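Local coordinates for uncharacterized protein (Pseudomonas phage YuA, PDB 3PES), which is of unknown function, a small phage protein of the YuA Gp49 family in which a C-terminal helix accompanies a three-stranded antiparallel sheet, at residues Glu68-Arg71 with Glu72-Asp75. Sequence-based numbering, arbitrary orientation.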
ATOM      1  N   GLU A  68     -11.314   6.520  -6.497  1.00 11.82           N
ATOM      2  CA  GLU A  68     -11.351   5.275  -5.742  1.00 11.39           C
ATOM      3  C   GLU A  68     -10.719   4.127  -6.513  1.00 11.12           C
ATOM      4  O   GLU A  68     -10.067   3.274  -5.931  1.00 11.36           O
ATOM      5  CB  GLU A  68     -12.775   4.939  -5.299  1.00 11.36           C
ATOM      6  CG  GLU A  68     -13.304   5.897  -4.226  1.00 12.86           C
ATOM      7  CD  GLU A  68     -12.412   6.050  -2.993  1.00 13.66           C
ATOM      8  OE1 GLU A  68     -11.815   5.052  -2.527  1.00 12.42           O
ATOM      9  OE2 GLU A  68     -12.311   7.182  -2.475  1.00 14.91           O
ATOM     10  N   ALA A  69     -10.900   4.106  -7.834  1.00 11.51           N
ATOM     11  CA  ALA A  69     -10.258   3.064  -8.655  1.00 11.55           C
ATOM     12  C   ALA A  69      -8.735   3.109  -8.541  1.00 11.31           C
ATOM     13  O   ALA A  69      -8.077   2.076  -8.400  1.00 11.34           O
ATOM     14  CB  ALA A  69     -10.687   3.203 -10.119  1.00 13.02           C
ATOM     15  N   GLU A  70      -8.185   4.314  -8.611  1.00 11.01           N
ATOM     16  CA  GLU A  70      -6.751   4.499  -8.474  1.00 11.81           C
ATOM     17  C   GLU A  70      -6.256   4.131  -7.082  1.00 11.20           C
ATOM     18  O   GLU A  70      -5.191   3.513  -6.933  1.00 11.50           O
ATOM     19  CB  GLU A  70      -6.380   5.935  -8.838  1.00 12.61           C
ATOM     20  CG  GLU A  70      -6.278   6.173 -10.345  1.00 15.68           C
ATOM     21  CD  GLU A  70      -5.131   5.402 -10.996  1.00 16.80           C
ATOM     22  OE1 GLU A  70      -5.348   4.232 -11.381  1.00 19.45           O
ATOM     23  OE2 GLU A  70      -4.015   5.965 -11.141  1.00 18.09           O
ATOM     24  N   ARG A  71      -7.021   4.494  -6.056  1.00 11.22           N
ATOM     25  CA  ARG A  71      -6.631   4.153  -4.697  1.00 11.44           C
ATOM     26  C   ARG A  71      -6.554   2.641  -4.537  1.00 11.70           C
ATOM     27  O   ARG A  71      -5.665   2.138  -3.870  1.00 11.84           O
ATOM     28  CB  ARG A  71      -7.578   4.788  -3.673  1.00 10.92           C
ATOM     29  CG  ARG A  71      -7.485   6.315  -3.608  1.00 11.00           C
ATOM     30  CD  ARG A  71      -8.544   6.890  -2.667  1.00 12.02           C
ATOM     31  NE  ARG A  71      -8.645   8.347  -2.739  1.00 12.40           N
ATOM     32  CZ  ARG A  71      -7.977   9.181  -1.959  1.00 13.48           C
ATOM     33  NH1 ARG A  71      -7.144   8.703  -1.041  1.00 14.70           N
ATOM     34  NH2 ARG A  71      -8.146  10.495  -2.108  1.00 15.08           N
ATOM     35  N   GLU A  72      -7.516   1.922  -5.124  1.00 11.58           N
ATOM     36  CA  GLU A  72      -7.543   0.473  -5.021  1.00 12.69           C
ATOM     37  C   GLU A  72      -6.343  -0.157  -5.752  1.00 11.47           C
ATOM     38  O   GLU A  72      -5.686  -1.061  -5.234  1.00 11.74           O
ATOM     39  CB  GLU A  72      -8.855  -0.053  -5.570  1.00 14.25           C
ATOM     40  CG  GLU A  72      -8.991  -1.548  -5.513  1.00 17.27           C
ATOM     41  CD  GLU A  72     -10.314  -2.014  -6.058  1.00 23.17           C
ATOM     42  OE1 GLU A  72     -11.018  -1.213  -6.714  1.00 27.92           O
ATOM     43  OE2 GLU A  72     -10.650  -3.191  -5.842  1.00 27.19           O
ATOM     44  N   ARG A  73      -6.034   0.357  -6.938  1.00 10.77           N
ATOM     45  CA  ARG A  73      -4.884  -0.118  -7.707  1.00 11.18           C
ATOM     46  C   ARG A  73      -3.580   0.149  -6.962  1.00 10.91           C
ATOM     47  O   ARG A  73      -2.737  -0.724  -6.841  1.00 11.02           O
ATOM     48  CB  ARG A  73      -4.856   0.554  -9.083  1.00 11.83           C
ATOM     49  CG  ARG A  73      -3.720   0.048  -9.975  1.00 12.53           C
ATOM     50  CD  ARG A  73      -3.583   0.863 -11.281  1.00 13.62           C
ATOM     51  NE  ARG A  73      -3.219   2.270 -11.068  1.00 14.32           N
ATOM     52  CZ  ARG A  73      -2.001   2.713 -10.748  1.00 13.21           C
ATOM     53  NH1 ARG A  73      -0.999   1.868 -10.527  1.00 13.81           N
ATOM     54  NH2 ARG A  73      -1.812   4.011 -10.578  1.00 14.27           N
ATOM     55  N   ILE A  74      -3.424   1.350  -6.428  1.00  9.24           N
ATOM     56  CA  ILE A  74      -2.203   1.669  -5.689  1.00 10.06           C
ATOM     57  C   ILE A  74      -2.113   0.888  -4.367  1.00 10.18           C
ATOM     58  O   ILE A  74      -1.022   0.479  -3.964  1.00  9.78           O
ATOM     59  CB  ILE A  74      -2.040   3.194  -5.509  1.00  9.91           C
ATOM     60  CG1 ILE A  74      -1.860   3.861  -6.879  1.00 10.85           C
ATOM     61  CG2 ILE A  74      -0.844   3.495  -4.619  1.00 10.28           C
ATOM     62  CD1 ILE A  74      -2.067   5.388  -6.848  1.00 12.61           C
ATOM     63  N   ASP A  75      -3.249   0.639  -3.709  1.00  9.95           N
ATOM     64  CA  ASP A  75      -3.241  -0.221  -2.524  1.00 10.78           C
ATOM     65  C   ASP A  75      -2.547  -1.547  -2.871  1.00  9.87           C
ATOM     66  O   ASP A  75      -1.717  -2.056  -2.105  1.00 10.05           O
ATOM     67  CB  ASP A  75      -4.660  -0.566  -2.080  1.00 10.67           C
ATOM     68  CG  ASP A  75      -5.322   0.511  -1.237  1.00 13.22           C
ATOM     69  OD1 ASP A  75      -4.659   1.474  -0.828  1.00 13.76           O
ATOM     70  OD2 ASP A  75      -6.536   0.353  -0.966  1.00 17.21           O
TER
HETATM   71  O   HOH W   1      -8.943  -0.415  -9.268  1.00 20.00           O
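E70 and R73, three residues apart in the first turns of helix 68-82, leave the backbone with different first torsions: CG of E70 stands beside its own backbone N (chi1 -81°), whereas CG of R73 lies anti to its backbone N (chi1 -177°). Together with a bend at chi2 in the glutamate and another at chi3 in the arginine, these bring the two ends alongside each other, running in the same direction. The guanidinium then grips the carboxylate side-on. R73 NE donates an almost straight bond to E70 OE1 at 2.9 Å, and R73 NH2 donates to E70 OE2 at 3.0 Å. Both oxygens lie almost in the guanidinium plane, but the carboxylate is turned 35° against it, so the fork is twisted rather than flat. Over one face of the guanidinium, near the border of the group, I74 CG1 sits 3.6 Å above the plane; an apolar residue suits I74, whose buried side chain also touches L66.

Beneath the side chains runs the regular helical ladder, from E72 N to E68 O, R73 N to A69 O, I74 N to E70 O and D75 N to R71 O. Alanine, a strong helix former, suits exposed position 69; A69 O accepts a hydrogen bond from a water oxygen 2.8 Å away, and that water gives a weak bond to E72 OE1. The D75 carboxylate lies back beside R71 O, and its OD1, an anionic acceptor, takes the indole N-H of W49 NE1 on strand 46-52.

The ion pair has further partners: E70 OE2 also accepts from A13 N, and R73 NH1 pairs with D10. Glutamate and arginine, long enough to meet and rich in acceptors and donors, thus share a charge network in which the arginine's positive charge probably favours the ionised forms of E70, helped by the A13 N-H, and of D10, while the helix is tied to strand 6-12 and the turn after it.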